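Local coordinates for protein putative ABC transporter subunit, substrate-binding component (Rhodopseudomonas palustris, PDB 4EVQ) that binds 4-hydroxybenzoate between its two lobes and probably delivers such lignin-derived benzoates to an ABC importer as its solute-binding component, at residues A[16-21]-A[82-87]; A[105-110]-A[312-317]. One frame throughout, in Å; residues are numbered along the deposited sequence. Where two conformers were deposited one is given.

Contact 1 of 2, residues A[16-21]-A[82-87]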
ATOM      1  N   ALA A  16     -26.882  -0.080  11.880  1.00 29.37           N
ATOM      2  CA  ALA A  16     -25.568  -0.483  11.379  1.00 27.71           C
ATOM      3  C   ALA A  16     -24.525   0.621  11.615  1.00 25.85           C
ATOM      4  O   ALA A  16     -24.845   1.811  11.606  1.00 25.55           O
ATOM      5  CB  ALA A  16     -25.660  -0.836   9.911  1.00 30.04           C
ATOM      6  N   LEU A  17     -23.286   0.215  11.883  1.00 23.47           N
ATOM      7  CA  LEU A  17     -22.149   1.129  11.914  1.00 22.90           C
ATOM      8  C   LEU A  17     -21.879   1.507  10.466  1.00 20.54           C
ATOM      9  O   LEU A  17     -21.749   0.621   9.612  1.00 21.34           O
ATOM     10  CB  LEU A  17     -20.940   0.390  12.499  1.00 26.48           C
ATOM     11  CG  LEU A  17     -19.786   1.156  13.123  1.00 30.85           C
ATOM     12  CD1 LEU A  17     -19.181   0.316  14.256  1.00 31.64           C
ATOM     13  CD2 LEU A  17     -18.757   1.470  12.114  1.00 33.11           C
ATOM     14  N   LYS A  18     -21.812   2.802  10.171  1.00 19.28           N
ATOM     15  CA  LYS A  18     -21.595   3.262   8.802  1.00 18.55           C
ATOM     16  C   LYS A  18     -20.121   3.501   8.586  1.00 15.53           C
ATOM     17  O   LYS A  18     -19.514   4.392   9.170  1.00 15.42           O
ATOM     18  CB  LYS A  18     -22.383   4.537   8.489  1.00 21.56           C
ATOM     19  CG  LYS A  18     -23.868   4.385   8.655  1.00 26.53           C
ATOM     20  CD  LYS A  18     -24.570   5.675   8.275  1.00 30.60           C
ATOM     21  CE  LYS A  18     -24.567   5.866   6.767  1.00 33.70           C
ATOM     22  NZ  LYS A  18     -25.591   6.923   6.419  1.00 35.78           N
ATOM     23  N   VAL A  19     -19.556   2.680   7.734  1.00 14.50           N
ATOM     24  CA  VAL A  19     -18.133   2.742   7.410  1.00 14.33           C
ATOM     25  C   VAL A  19     -18.024   3.344   6.014  1.00 13.83           C
ATOM     26  O   VAL A  19     -18.459   2.743   5.012  1.00 14.48           O
ATOM     27  CB  VAL A  19     -17.492   1.373   7.506  1.00 16.77           C
ATOM     28  CG1 VAL A  19     -16.007   1.486   7.123  1.00 18.53           C
ATOM     29  CG2 VAL A  19     -17.600   0.802   8.914  1.00 18.88           C
ATOM     30  N   GLY A  20     -17.495   4.556   5.942  1.00 14.76           N
ATOM     31  CA  GLY A  20     -17.287   5.202   4.673  1.00 13.73           C
ATOM     32  C   GLY A  20     -16.025   4.715   4.020  1.00 12.90           C
ATOM     33  O   GLY A  20     -14.989   4.723   4.674  1.00 14.81           O
ATOM     34  N   LEU A  21     -16.115   4.276   2.781  1.00 10.99           N
ATOM     35  CA  LEU A  21     -14.976   3.752   2.031  1.00 12.54           C
ATOM     36  C   LEU A  21     -14.728   4.658   0.903  1.00 13.17           C
ATOM     37  O   LEU A  21     -15.535   4.712  -0.038  1.00 16.04           O
ATOM     38  CB  LEU A  21     -15.196   2.364   1.477  1.00 15.11           C
ATOM     39  CG  LEU A  21     -15.485   1.213   2.375  1.00 15.57           C
ATOM     40  CD1 LEU A  21     -15.385  -0.110   1.580  1.00 15.94           C
ATOM     41  CD2 LEU A  21     -14.468   1.189   3.489  1.00 16.51           C
ATOM     42  N   LYS A  82     -22.768  11.033   7.076  1.00 18.94           N
ATOM     43  CA  LYS A  82     -22.555  10.861   8.524  1.00 19.99           C
ATOM     44  C   LYS A  82     -21.849   9.545   8.844  1.00 17.69           C
ATOM     45  O   LYS A  82     -22.260   8.798   9.725  1.00 19.29           O
ATOM     46  CB  LYS A  82     -23.894  10.986   9.276  1.00 24.74           C
ATOM     47  CG  LYS A  82     -24.630  12.314   8.966  1.00 29.79           C
ATOM     48  CD  LYS A  82     -25.997  12.387   9.639  1.00 33.76           C
ATOM     49  CE  LYS A  82     -26.969  11.299   9.126  1.00 36.73           C
ATOM     50  NZ  LYS A  82     -28.399  11.647   9.403  1.00 38.60           N
ATOM     51  N   ALA A  83     -20.710   9.295   8.183  1.00 15.97           N
ATOM     52  CA  ALA A  83     -20.011   8.059   8.447  1.00 16.22           C
ATOM     53  C   ALA A  83     -19.552   8.028   9.898  1.00 16.62           C
ATOM     54  O   ALA A  83     -19.185   9.040  10.468  1.00 16.43           O
ATOM     55  CB  ALA A  83     -18.797   7.970   7.550  1.00 16.31           C
ATOM     56  N   ASP A  84     -19.479   6.832  10.447  1.00 14.41           N
ATOM     57  CA  ASP A  84     -18.952   6.644  11.787  1.00 14.46           C
ATOM     58  C   ASP A  84     -17.447   6.442  11.778  1.00 14.74           C
ATOM     59  O   ASP A  84     -16.745   6.715  12.753  1.00 14.65           O
ATOM     60  CB  ASP A  84     -19.607   5.423  12.454  1.00 16.05           C
ATOM     61  CG  ASP A  84     -21.106   5.616  12.692  1.00 18.80           C
ATOM     62  OD1 ASP A  84     -21.477   6.609  13.372  1.00 20.50           O
ATOM     63  OD2 ASP A  84     -21.883   4.778  12.192  1.00 19.77           O
ATOM     64  N   VAL A  85     -16.956   5.908  10.658  1.00 13.32           N
ATOM     65  CA  VAL A  85     -15.532   5.587  10.455  1.00 12.88           C
ATOM     66  C   VAL A  85     -15.247   5.853   9.005  1.00 11.39           C
ATOM     67  O   VAL A  85     -16.143   5.694   8.174  1.00 12.67           O
ATOM     68  CB  VAL A  85     -15.247   4.073  10.746  1.00 15.35           C
ATOM     69  CG1 VAL A  85     -13.781   3.673  10.428  1.00 15.14           C
ATOM     70  CG2 VAL A  85     -15.598   3.740  12.234  1.00 17.96           C
ATOM     71  N   LEU A  86     -14.029   6.300   8.721  1.00  9.86           N
ATOM     72  CA  LEU A  86     -13.579   6.575   7.361  1.00 10.57           C
ATOM     73  C   LEU A  86     -12.376   5.706   7.001  1.00  9.69           C
ATOM     74  O   LEU A  86     -11.411   5.637   7.756  1.00 11.34           O
ATOM     75  CB  LEU A  86     -13.185   8.042   7.239  1.00 12.03           C
ATOM     76  CG  LEU A  86     -12.591   8.538   5.930  1.00 13.20           C
ATOM     77  CD1 LEU A  86     -13.589   8.431   4.806  1.00 13.41           C
ATOM     78  CD2 LEU A  86     -12.175   9.989   6.121  1.00 14.09           C
ATOM     79  N   ILE A  87     -12.497   4.985   5.903  1.00  9.85           N
ATOM     80  CA  ILE A  87     -11.399   4.130   5.407  1.00  9.67           C
ATOM     81  C   ILE A  87     -11.082   4.541   3.971  1.00  8.95           C
ATOM     82  O   ILE A  87     -11.925   4.451   3.079  1.00 10.37           O
ATOM     83  CB  ILE A  87     -11.724   2.625   5.520  1.00 10.52           C
ATOM     84  CG1 ILE A  87     -12.020   2.262   6.975  1.00 11.43           C
ATOM     85  CG2 ILE A  87     -10.582   1.771   4.919  1.00 11.38           C
ATOM     86  CD1 ILE A  87     -12.409   0.833   7.173  1.00 13.03           C
TER
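Lys-82 meets Lys-18 through its backbone: the carbonyl O of Lys-82 lies 4.1 Å from CD of Lys-18, whose aliphatic chain runs past it before bending at chi3 so that its ammonium can bond to the carbonyl of Glu-81, just past helix 67-80. Ala-83 comes next, its methyl 4.0 Å from N of Gly-20. Because Gly-20 carries no side chain, the turn can come this close on that side of the strand.

Asp-84 then joins the two segments before the regular pairing starts. Its OD2 accepts a nearly straight bond from N of Lys-18 (2.8 Å, 173° at the hydrogen) on the anti lone pair, while its own N donates to O of Lys-18 at 2.8 Å. The carboxylate thus takes the place of a backbone carbonyl that the strand does not yet supply, and chi1 of -65°, with CG beside the backbone N, turns it toward the backbone of strand 17-21. Val-85 N adds a weak second bond to O of Lys-18.

From Val-85 onward the pairing is that of parallel strands: Val-85 O accepts from N of Gly-20, and N of Ile-87 donates to O of Gly-20 at 2.8 Å. Leu-86 points to the face where Gly-20 has no side chain. Ile-87 lies on the other face with Val-19, Leu-21 and Val-85; its CD1 reaches CG1 of Val-19 at 3.7 Å, and its side chain lies alongside that of Leu-21, pointing the same way, with CB against CD2 of the leucine. Branched aliphatic residues suit this buried layer, where they pack against one another and against the helices over it.

Strand 17-23 is bonded on its other edge to strand 54-62, giving the parallel core of one lobe; helices 288-306 and 30-46 pack on the Val-19 and Ile-87 face.

Contact 2 of 2, residues A[105-110]-A[312-317]; sequences DGIPTI and AKRKEL
Arg-314 extends its side chain from the first turn of helix 314-322 across the turn at 105-108, and the flat guanidinium settles over the backbone of Ile-107, whose CA lies 3.6 Å above its plane and offset toward the rim. The chain is straight from CG to NE, long enough to cross Pro-108 at about a right angle; CD of the proline ring is 3.8 Å from NE.

Beyond the proline the guanidinium approaches Asp-105. Carboxylate and guanidinium planes are turned 58° apart, and OD2 stands 3.6 Å from NH1, a salt bridge made at long range and without the flat, two-pronged pairing of such groups. Two waters in the guanidinium plane fill in. Water 1 accepts from NH2 and donates to OD2 of Asp-105 at 2.7 Å; water 2 accepts from NH1 and donates to the carbonyl O of Asp-105. The arginine is therefore linked, through water, to both the side chain and the backbone carbonyl of Asp-105 at the end of helix 92-105.

OD2 also accepts from N of Ile-107 at 3.1 Å, closing an Asx turn. With CG trans to the backbone N (chi1 178°), the carboxylate can serve the turn and the arginine together. Glycine suits position 106, where the chain leaves the helix with positive phi (96°), because a side chain there would press on the preceding carbonyl O.

On the apolar side, Pro-108 presents CB and CG to CD2 of Leu-317, each at 4.0 Å, again crossing at about a right angle. Leu-317 lies three residues after Arg-314, so both side chains leave the helix toward the 105-110 segment.

The contact thus sets helix 314-322 against the turn between helix 92-105 and strand 109-111. Pro-108 also touches Asn-318 and Met-321 of helix 314-322, and Ile-110 reaches both Met-321 and helix 288-306.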
ATOM      1  N   ASP A 105     -11.502  16.724  11.959  1.00 15.89           N
ATOM      2  CA  ASP A 105     -12.840  16.311  12.356  1.00 15.49           C
ATOM      3  C   ASP A 105     -12.830  15.366  13.561  1.00 15.70           C
ATOM      4  O   ASP A 105     -13.691  15.456  14.434  1.00 17.85           O
ATOM      5  CB  ASP A 105     -13.523  15.625  11.179  1.00 18.05           C
ATOM      6  CG  ASP A 105     -14.877  15.134  11.528  1.00 19.79           C
ATOM      7  OD1 ASP A 105     -15.821  15.953  11.491  1.00 21.75           O
ATOM      8  OD2 ASP A 105     -15.018  13.957  11.894  1.00 19.20           O
ATOM      9  N   GLY A 106     -11.874  14.464  13.623  1.00 15.18           N
ATOM     10  CA  GLY A 106     -11.742  13.485  14.678  1.00 15.69           C
ATOM     11  C   GLY A 106     -12.328  12.108  14.388  1.00 14.45           C
ATOM     12  O   GLY A 106     -12.136  11.190  15.142  1.00 14.80           O
ATOM     13  N   ILE A 107     -13.076  11.958  13.301  1.00 13.09           N
ATOM     14  CA  ILE A 107     -13.614  10.670  12.927  1.00 12.08           C
ATOM     15  C   ILE A 107     -12.485   9.599  12.851  1.00 11.21           C
ATOM     16  O   ILE A 107     -11.389   9.844  12.294  1.00 11.90           O
ATOM     17  CB  ILE A 107     -14.334  10.756  11.542  1.00 11.72           C
ATOM     18  CG1 ILE A 107     -15.005   9.446  11.161  1.00 12.88           C
ATOM     19  CG2 ILE A 107     -13.334  11.185  10.441  1.00 12.84           C
ATOM     20  CD1 ILE A 107     -15.963   9.610   9.941  1.00 12.29           C
ATOM     21  N   PRO A 108     -12.741   8.387  13.377  1.00 11.98           N
ATOM     22  CA  PRO A 108     -11.702   7.331  13.235  1.00 12.17           C
ATOM     23  C   PRO A 108     -11.457   7.087  11.766  1.00 11.30           C
ATOM     24  O   PRO A 108     -12.386   6.885  10.978  1.00 11.13           O
ATOM     25  CB  PRO A 108     -12.355   6.117  13.892  1.00 12.86           C
ATOM     26  CG  PRO A 108     -13.338   6.742  14.945  1.00 12.46           C
ATOM     27  CD  PRO A 108     -13.886   7.936  14.205  1.00 12.22           C
ATOM     28  N   THR A 109     -10.179   7.133  11.403  1.00  9.94           N
ATOM     29  CA  THR A 109      -9.738   7.110   9.990  1.00 10.44           C
ATOM     30  C   THR A 109      -8.621   6.105   9.810  1.00  9.56           C
ATOM     31  O   THR A 109      -7.599   6.178  10.493  1.00 10.95           O
ATOM     32  CB  THR A 109      -9.261   8.504   9.586  1.00 11.87           C
ATOM     33  OG1 THR A 109     -10.337   9.423   9.724  1.00 12.76           O
ATOM     34  CG2 THR A 109      -8.775   8.535   8.144  1.00 11.36           C
ATOM     35  N   ILE A 110      -8.795   5.196   8.867  1.00  8.80           N
ATOM     36  CA  ILE A 110      -7.781   4.199   8.555  1.00  8.93           C
ATOM     37  C   ILE A 110      -7.421   4.299   7.063  1.00  9.03           C
ATOM     38  O   ILE A 110      -8.279   4.209   6.212  1.00  8.80           O
ATOM     39  CB  ILE A 110      -8.277   2.764   8.902  1.00  9.31           C
ATOM     40  CG1 ILE A 110      -8.790   2.702  10.339  1.00 10.63           C
ATOM     41  CG2 ILE A 110      -7.211   1.740   8.563  1.00 10.17           C
ATOM     42  CD1 ILE A 110      -9.568   1.418  10.628  1.00 13.27           C
ATOM     43  N   ALA A 312     -19.707   6.263  19.570  1.00 29.63           N
ATOM     44  CA  ALA A 312     -19.755   7.633  20.050  1.00 28.82           C
ATOM     45  C   ALA A 312     -18.499   7.915  20.857  1.00 27.22           C
ATOM     46  O   ALA A 312     -18.054   9.068  20.947  1.00 26.73           O
ATOM     47  CB  ALA A 312     -21.020   7.901  20.910  1.00 30.09           C
ATOM     48  N   LYS A 313     -17.941   6.866  21.458  1.00 25.61           N
ATOM     49  CA  LYS A 313     -16.725   6.980  22.267  1.00 24.79           C
ATOM     50  C   LYS A 313     -15.485   7.004  21.364  1.00 22.61           C
ATOM     51  O   LYS A 313     -14.658   6.077  21.428  1.00 21.52           O
ATOM     52  CB  LYS A 313     -16.632   5.805  23.240  1.00 26.11           C
ATOM     53  CG  LYS A 313     -17.668   5.880  24.428  1.00 28.90           C
ATOM     54  CD  LYS A 313     -17.585   4.634  25.325  1.00 31.07           C
ATOM     55  CE  LYS A 313     -18.433   4.792  26.607  1.00 34.08           C
ATOM     56  NZ  LYS A 313     -19.323   3.616  26.816  1.00 36.10           N
ATOM     57  N   ARG A 314     -15.374   8.054  20.540  1.00 21.43           N
ATOM     58  CA  ARG A 314     -14.342   8.133  19.490  1.00 20.36           C
ATOM     59  C   ARG A 314     -12.942   8.153  20.068  1.00 19.26           C
ATOM     60  O   ARG A 314     -12.067   7.504  19.545  1.00 17.84           O
ATOM     61  CB  ARG A 314     -14.491   9.379  18.599  1.00 22.04           C
ATOM     62  CG  ARG A 314     -15.580   9.279  17.581  1.00 23.21           C
ATOM     63  CD  ARG A 314     -15.603  10.441  16.671  1.00 22.81           C
ATOM     64  NE  ARG A 314     -16.599  10.214  15.624  1.00 24.81           N
ATOM     65  CZ  ARG A 314     -16.914  11.109  14.712  1.00 26.26           C
ATOM     66  NH1 ARG A 314     -16.309  12.261  14.740  1.00 27.13           N
ATOM     67  NH2 ARG A 314     -17.811  10.826  13.752  1.00 28.77           N
ATOM     68  N   LYS A 315     -12.735   8.911  21.141  0.55 20.04           N
ATOM     69  CA  LYS A 315     -11.405   9.038  21.731  0.55 21.59           C
ATOM     70  C   LYS A 315     -10.891   7.688  22.212  0.55 19.63           C
ATOM     71  O   LYS A 315      -9.742   7.311  21.976  0.55 19.45           O
ATOM     72  CB  LYS A 315     -11.444  10.045  22.881  0.55 25.14           C
ATOM     73  CG  LYS A 315     -10.088  10.418  23.450  0.55 27.80           C
ATOM     74  CD  LYS A 315     -10.186  11.600  24.435  0.55 29.75           C
ATOM     75  CE  LYS A 315     -11.148  12.709  23.957  0.55 31.20           C
ATOM     76  NZ  LYS A 315     -10.454  13.857  23.305  0.55 32.33           N
ATOM     77  N   GLU A 316     -11.765   6.946  22.863  1.00 19.15           N
ATOM     78  CA  GLU A 316     -11.445   5.656  23.396  1.00 17.87           C
ATOM     79  C   GLU A 316     -11.264   4.617  22.271  1.00 16.69           C
ATOM     80  O   GLU A 316     -10.368   3.774  22.335  1.00 17.78           O
ATOM     81  CB  GLU A 316     -12.598   5.262  24.320  1.00 19.30           C
ATOM     82  CG  GLU A 316     -12.780   6.189  25.539  1.00 22.16           C
ATOM     83  CD  GLU A 316     -13.591   7.491  25.341  1.00 24.30           C
ATOM     84  OE1 GLU A 316     -14.077   7.829  24.255  1.00 22.92           O
ATOM     85  OE2 GLU A 316     -13.755   8.194  26.356  1.00 28.04           O
ATOM     86  N   LEU A 317     -12.124   4.679  21.269  1.00 16.12           N
ATOM     87  CA  LEU A 317     -11.986   3.818  20.115  1.00 14.48           C
ATOM     88  C   LEU A 317     -10.623   4.042  19.429  1.00 13.16           C
ATOM     89  O   LEU A 317      -9.893   3.088  19.184  1.00 13.38           O
ATOM     90  CB  LEU A 317     -13.142   4.109  19.168  1.00 13.83           C
ATOM     91  CG  LEU A 317     -13.271   3.116  17.982  1.00 16.11           C
ATOM     92  CD1 LEU A 317     -14.688   3.146  17.417  1.00 17.41           C
ATOM     93  CD2 LEU A 317     -12.284   3.408  16.855  1.00 17.28           C
TER
HETATM   94  O   HOH W   1     -17.552  13.150  12.264  1.00 24.98           O
HETATM   95  O   HOH W   2     -14.678  13.589  16.426  1.00 28.10           O

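How the contacts relate
Contacts 1 and 2 have centres 11 Å apart and share one sheet, where strands 85-88 and 109-111 are neighbours. Leu-86 ties them directly: its N lies 2.9 Å from O of Pro-108, and its O lies 2.9 Å from N of Ile-110, both probably hydrogen bonds. Ala-83 O also packs on CD1 of Ile-107, and Asp-84 O on CD of Pro-108. Contact 1 thus pairs strands within the sheet, while contact 2 attaches a helix from far along the chain to the entry of the next strand. Leu-300 of helix 288-306 touches both Val-85 and Ile-110. Bound 4-hydroxybenzoate lies about 14 Å from the side chain of Ile-87.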